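Long-range contact in regulatory protein RecX (Lactobacillus salivarius, PDB 3E3V), which probably modulates the activity of the recombinase RecA: residues A14-N26 with L45-L59. Numbering follows the deposited sequence.
Sequences ADDISKGYNAALN and LDIHEDYISEIINKL
Tyr21 lies against Ile55, with CG1 of the isoleucine over the centre of the ring in a CH-pi contact, 4.1 Å from the centroid. The phenol reaches on to Lys58, whose CB lies in the ring plane at the edge, 3.1 Å from Tyr21 OH. With CG of Tyr21 anti to its carbonyl carbon (chi1 -85°), the ring leans across to the second helix. Replacing Tyr21 with alanine is likely to leave Ile55 CG1 without the ring it packs on and Lys58 CB without the phenol. One turn earlier, Ile17 crosses Tyr51 at about a right angle, its CG1 3.5 Å from Tyr51 CD1. Its CD1 also meets the carboxylate of Glu54. Asp16 OD1 comes to 3.3 Å from Tyr51 CD2, the carboxylate and ring planes 78° apart. Residues 45-59 fall in the first three-helix domain of RecX, of the helix-turn-helix clan, and helix 14-29 packs on them. The segments 14-26 and 49-59 cross at -47°. Gly20 CA meets Ile47 CD1 at 3.5 Å and Ile55 CD1 at 3.6 Å. The absence of a side chain on Gly20 lets Ile55 CD1 come this close. Beyond Tyr21, Ala24 CB packs on Leu59 CD1 at 3.7 Å. Ala23 meets Leu45 in the loop before the second helix. His48 sits at the N-cap position, and its O accepts from Tyr51 N and Ile52 N. Ile56, pointing away from 14-26, packs on helix 35-39.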
loop_
_atom_site.group_PDB
_atom_site.type_symbol
_atom_site.label_atom_id
_atom_site.label_comp_id
_atom_site.label_asym_id
_atom_site.label_seq_id
_atom_site.Cartn_x
_atom_site.Cartn_y
_atom_site.Cartn_z
ATOM N N ALA A 14 -33.274 17.443 -3.269
ATOM C CA ALA A 14 -32.560 16.751 -4.335
ATOM C C ALA A 14 -31.243 17.460 -4.642
ATOM O O ALA A 14 -30.421 16.958 -5.408
ATOM C CB ALA A 14 -33.420 16.696 -5.587
ATOM N N ASP A 15 -31.048 18.632 -4.050
ATOM C CA ASP A 15 -29.825 19.395 -4.263
ATOM C C ASP A 15 -28.749 18.834 -3.345
ATOM O O ASP A 15 -27.579 19.206 -3.435
ATOM C CB ASP A 15 -30.050 20.868 -3.937
ATOM C CG ASP A 15 -30.266 21.105 -2.459
ATOM O OD1 ASP A 15 -31.308 20.656 -1.922
ATOM O OD2 ASP A 15 -29.390 21.737 -1.826
ATOM N N ASP A 16 -29.165 17.934 -2.461
ATOM C CA ASP A 16 -28.266 17.302 -1.507
ATOM C C ASP A 16 -27.420 16.275 -2.250
ATOM O O ASP A 16 -26.197 16.285 -2.175
ATOM C CB ASP A 16 -29.078 16.599 -0.418
ATOM C CG ASP A 16 -28.321 16.478 0.890
ATOM O OD1 ASP A 16 -28.718 15.645 1.736
ATOM O OD2 ASP A 16 -27.337 17.228 1.076
ATOM N N ILE A 17 -28.093 15.382 -2.964
ATOM C CA ILE A 17 -27.428 14.342 -3.732
ATOM C C ILE A 17 -26.546 14.997 -4.801
ATOM O O ILE A 17 -25.486 14.482 -5.162
ATOM C CB ILE A 17 -28.484 13.421 -4.393
ATOM C CG1 ILE A 17 -29.403 12.849 -3.308
ATOM C CG2 ILE A 17 -27.812 12.293 -5.147
ATOM C CD1 ILE A 17 -30.582 12.056 -3.834
ATOM N N SER A 18 -26.987 16.152 -5.283
ATOM C CA SER A 18 -26.264 16.895 -6.301
ATOM C C SER A 18 -24.946 17.433 -5.765
ATOM O O SER A 18 -23.897 17.278 -6.391
ATOM C CB SER A 18 -27.125 18.053 -6.803
ATOM O OG SER A 18 -26.391 18.877 -7.684
ATOM N N LYS A 19 -25.003 18.087 -4.609
ATOM C CA LYS A 19 -23.788 18.625 -4.009
ATOM C C LYS A 19 -22.850 17.460 -3.693
ATOM O O LYS A 19 -21.630 17.598 -3.749
ATOM C CB LYS A 19 -24.117 19.400 -2.725
ATOM C CG LYS A 19 -25.030 20.610 -2.942
ATOM C CD LYS A 19 -25.320 21.346 -1.636
ATOM C CE LYS A 19 -24.298 22.444 -1.367
ATOM N NZ LYS A 19 -24.392 23.534 -2.389
ATOM N N GLY A 20 -23.438 16.313 -3.365
ATOM C CA GLY A 20 -22.657 15.133 -3.053
ATOM C C GLY A 20 -21.896 14.609 -4.257
ATOM O O GLY A 20 -20.718 14.270 -4.145
ATOM N N TYR A 21 -22.562 14.536 -5.408
ATOM C CA TYR A 21 -21.919 14.064 -6.633
ATOM C C TYR A 21 -20.837 15.025 -7.099
ATOM O O TYR A 21 -19.825 14.600 -7.657
ATOM C CB TYR A 21 -22.941 13.887 -7.764
ATOM C CG TYR A 21 -23.648 12.544 -7.763
ATOM C CD1 TYR A 21 -22.927 11.360 -7.877
ATOM C CD2 TYR A 21 -25.039 12.461 -7.653
ATOM C CE1 TYR A 21 -23.566 10.133 -7.884
ATOM C CE2 TYR A 21 -25.685 11.234 -7.658
ATOM C CZ TYR A 21 -24.942 10.072 -7.777
ATOM O OH TYR A 21 -25.570 8.843 -7.808
ATOM N N ASN A 22 -21.060 16.319 -6.882
ATOM C CA ASN A 22 -20.102 17.334 -7.290
ATOM C C ASN A 22 -18.803 17.261 -6.490
ATOM O O ASN A 22 -17.712 17.285 -7.058
ATOM C CB ASN A 22 -20.729 18.728 -7.165
ATOM C CG ASN A 22 -19.757 19.843 -7.509
ATOM O OD1 ASN A 22 -19.314 20.585 -6.628
ATOM N ND2 ASN A 22 -19.416 19.968 -8.789
ATOM N N ALA A 23 -18.916 17.170 -5.170
ATOM C CA ALA A 23 -17.731 17.098 -4.329
ATOM C C ALA A 23 -16.945 15.815 -4.610
ATOM O O ALA A 23 -15.704 15.803 -4.559
ATOM C CB ALA A 23 -18.136 17.160 -2.860
ATOM N N ALA A 24 -17.670 14.739 -4.917
ATOM C CA ALA A 24 -17.043 13.458 -5.193
ATOM C C ALA A 24 -16.151 13.522 -6.417
ATOM O O ALA A 24 -15.014 13.047 -6.383
ATOM C CB ALA A 24 -18.105 12.377 -5.380
ATOM N N LEU A 25 -16.654 14.096 -7.507
ATOM C CA LEU A 25 -15.847 14.180 -8.718
ATOM C C LEU A 25 -14.691 15.173 -8.623
ATOM O O LEU A 25 -13.722 15.070 -9.375
ATOM C CB LEU A 25 -16.721 14.476 -9.942
ATOM C CG LEU A 25 -17.269 13.170 -10.530
ATOM C CD1 LEU A 25 -18.506 12.725 -9.752
ATOM C CD2 LEU A 25 -17.584 13.354 -12.000
ATOM N N ASN A 26 -14.786 16.131 -7.707
ATOM C CA ASN A 26 -13.702 17.098 -7.522
ATOM C C ASN A 26 -12.558 16.330 -6.864
ATOM O O ASN A 26 -11.416 16.343 -7.331
ATOM C CB ASN A 26 -14.133 18.238 -6.589
ATOM C CG ASN A 26 -15.037 19.253 -7.265
ATOM O OD1 ASN A 26 -15.528 20.185 -6.620
ATOM N ND2 ASN A 26 -15.257 19.088 -8.563
ATOM N N LEU A 45 -19.279 17.128 4.474
ATOM C CA LEU A 45 -20.212 18.074 3.888
ATOM C C LEU A 45 -21.615 17.826 4.437
ATOM O O LEU A 45 -22.602 18.354 3.924
ATOM C CB LEU A 45 -20.208 17.908 2.373
ATOM C CG LEU A 45 -18.864 17.453 1.794
ATOM C CD1 LEU A 45 -19.055 17.064 0.338
ATOM C CD2 LEU A 45 -17.819 18.550 1.941
ATOM N N ASP A 46 -21.693 17.011 5.480
ATOM C CA ASP A 46 -22.965 16.690 6.112
ATOM C C ASP A 46 -23.992 16.156 5.123
ATOM O O ASP A 46 -24.995 16.808 4.832
ATOM C CB ASP A 46 -23.532 17.924 6.826
ATOM C CG ASP A 46 -24.700 17.584 7.743
ATOM O OD1 ASP A 46 -25.263 18.511 8.366
ATOM O OD2 ASP A 46 -25.051 16.389 7.844
ATOM N N ILE A 47 -23.729 14.964 4.604
ATOM C CA ILE A 47 -24.639 14.314 3.673
ATOM C C ILE A 47 -25.010 12.993 4.333
ATOM O O ILE A 47 -24.138 12.219 4.723
ATOM C CB ILE A 47 -23.964 14.064 2.311
ATOM C CG1 ILE A 47 -23.507 15.400 1.716
ATOM C CG2 ILE A 47 -24.936 13.370 1.366
ATOM C CD1 ILE A 47 -22.684 15.279 0.454
ATOM N N HIS A 48 -26.305 12.745 4.469
ATOM C CA HIS A 48 -26.794 11.540 5.125
ATOM C C HIS A 48 -26.424 10.220 4.454
ATOM O O HIS A 48 -26.233 10.157 3.240
ATOM C CB HIS A 48 -28.309 11.649 5.286
ATOM C CG HIS A 48 -28.741 12.905 5.978
ATOM N ND1 HIS A 48 -28.448 13.165 7.301
ATOM C CD2 HIS A 48 -29.398 13.997 5.519
ATOM C CE1 HIS A 48 -28.903 14.363 7.624
ATOM N NE2 HIS A 48 -29.483 14.889 6.560
ATOM N N GLU A 49 -26.322 9.172 5.270
ATOM C CA GLU A 49 -25.983 7.829 4.806
ATOM C C GLU A 49 -26.961 7.347 3.746
ATOM O O GLU A 49 -26.632 6.498 2.916
ATOM C CB GLU A 49 -25.988 6.849 5.982
ATOM C CG GLU A 49 -24.605 6.425 6.449
ATOM C CD GLU A 49 -23.715 7.605 6.791
ATOM O OE1 GLU A 49 -24.076 8.379 7.703
ATOM O OE2 GLU A 49 -22.656 7.759 6.146
ATOM N N ASP A 50 -28.172 7.888 3.789
ATOM C CA ASP A 50 -29.209 7.530 2.831
ATOM C C ASP A 50 -28.719 7.894 1.434
ATOM O O ASP A 50 -28.869 7.128 0.482
ATOM C CB ASP A 50 -30.492 8.313 3.132
ATOM C CG ASP A 50 -30.775 8.425 4.621
ATOM O OD1 ASP A 50 -29.984 9.078 5.336
ATOM O OD2 ASP A 50 -31.791 7.857 5.076
ATOM N N TYR A 51 -28.117 9.076 1.337
ATOM C CA TYR A 51 -27.618 9.605 0.075
ATOM C C TYR A 51 -26.181 9.211 -0.282
ATOM O O TYR A 51 -25.866 9.011 -1.455
ATOM C CB TYR A 51 -27.767 11.127 0.091
ATOM C CG TYR A 51 -29.185 11.583 0.382
ATOM C CD1 TYR A 51 -30.253 11.131 -0.397
ATOM C CD2 TYR A 51 -29.460 12.461 1.431
ATOM C CE1 TYR A 51 -31.556 11.541 -0.142
ATOM C CE2 TYR A 51 -30.761 12.880 1.697
ATOM C CZ TYR A 51 -31.806 12.415 0.905
ATOM O OH TYR A 51 -33.099 12.819 1.156
ATOM N N ILE A 52 -25.314 9.107 0.720
ATOM C CA ILE A 52 -23.925 8.724 0.481
ATOM C C ILE A 52 -23.879 7.381 -0.233
ATOM O O ILE A 52 -23.147 7.204 -1.209
ATOM C CB ILE A 52 -23.138 8.613 1.806
ATOM C CG1 ILE A 52 -22.860 10.010 2.359
ATOM C CG2 ILE A 52 -21.837 7.862 1.584
ATOM C CD1 ILE A 52 -22.070 10.017 3.652
ATOM N N SER A 53 -24.678 6.443 0.256
ATOM C CA SER A 53 -24.740 5.117 -0.326
ATOM C C SER A 53 -25.188 5.140 -1.782
ATOM O O SER A 53 -24.698 4.361 -2.603
ATOM C CB SER A 53 -25.696 4.243 0.477
ATOM O OG SER A 53 -25.860 2.990 -0.159
ATOM N N GLU A 54 -26.134 6.021 -2.099
ATOM C CA GLU A 54 -26.632 6.126 -3.468
ATOM C C GLU A 54 -25.504 6.640 -4.361
ATOM O O GLU A 54 -25.258 6.111 -5.444
ATOM C CB GLU A 54 -27.826 7.085 -3.524
ATOM C CG GLU A 54 -28.512 7.162 -4.884
ATOM C CD GLU A 54 -29.548 8.281 -4.954
ATOM O OE1 GLU A 54 -30.387 8.376 -4.030
ATOM O OE2 GLU A 54 -29.519 9.062 -5.931
ATOM N N ILE A 55 -24.808 7.662 -3.883
ATOM C CA ILE A 55 -23.692 8.266 -4.611
ATOM C C ILE A 55 -22.544 7.278 -4.807
ATOM O O ILE A 55 -22.014 7.138 -5.909
ATOM C CB ILE A 55 -23.178 9.513 -3.859
ATOM C CG1 ILE A 55 -24.304 10.543 -3.775
ATOM C CG2 ILE A 55 -21.966 10.118 -4.577
ATOM C CD1 ILE A 55 -23.948 11.787 -2.989
ATOM N N ILE A 56 -22.179 6.574 -3.738
ATOM C CA ILE A 56 -21.092 5.601 -3.790
ATOM C C ILE A 56 -21.340 4.462 -4.785
ATOM O O ILE A 56 -20.452 4.105 -5.550
ATOM C CB ILE A 56 -20.818 4.986 -2.389
ATOM C CG1 ILE A 56 -20.355 6.078 -1.417
ATOM C CG2 ILE A 56 -19.762 3.874 -2.494
ATOM C CD1 ILE A 56 -19.069 6.770 -1.816
ATOM N N ASN A 57 -22.536 3.882 -4.763
ATOM C CA ASN A 57 -22.860 2.795 -5.681
ATOM C C ASN A 57 -22.804 3.254 -7.129
ATOM O O ASN A 57 -22.350 2.521 -8.009
ATOM C CB ASN A 57 -24.248 2.234 -5.383
ATOM C CG ASN A 57 -24.275 1.426 -4.109
ATOM O OD1 ASN A 57 -23.455 0.529 -3.913
ATOM N ND2 ASN A 57 -25.219 1.739 -3.229
ATOM N N LYS A 58 -23.290 4.460 -7.375
ATOM C CA LYS A 58 -23.277 5.021 -8.716
ATOM C C LYS A 58 -21.824 5.192 -9.151
ATOM O O LYS A 58 -21.453 4.824 -10.267
ATOM C CB LYS A 58 -24.000 6.373 -8.729
ATOM C CG LYS A 58 -24.014 7.075 -10.081
ATOM C CD LYS A 58 -24.531 6.169 -11.175
ATOM C CE LYS A 58 -25.131 6.985 -12.304
ATOM N NZ LYS A 58 -26.290 7.788 -11.820
ATOM N N LEU A 59 -20.999 5.750 -8.268
ATOM C CA LEU A 59 -19.588 5.944 -8.585
ATOM C C LEU A 59 -18.893 4.610 -8.843
ATOM O O LEU A 59 -18.026 4.509 -9.710
ATOM C CB LEU A 59 -18.881 6.683 -7.450
ATOM C CG LEU A 59 -19.364 8.108 -7.189
ATOM C CD1 LEU A 59 -18.560 8.723 -6.038
ATOM C CD2 LEU A 59 -19.210 8.940 -8.446
#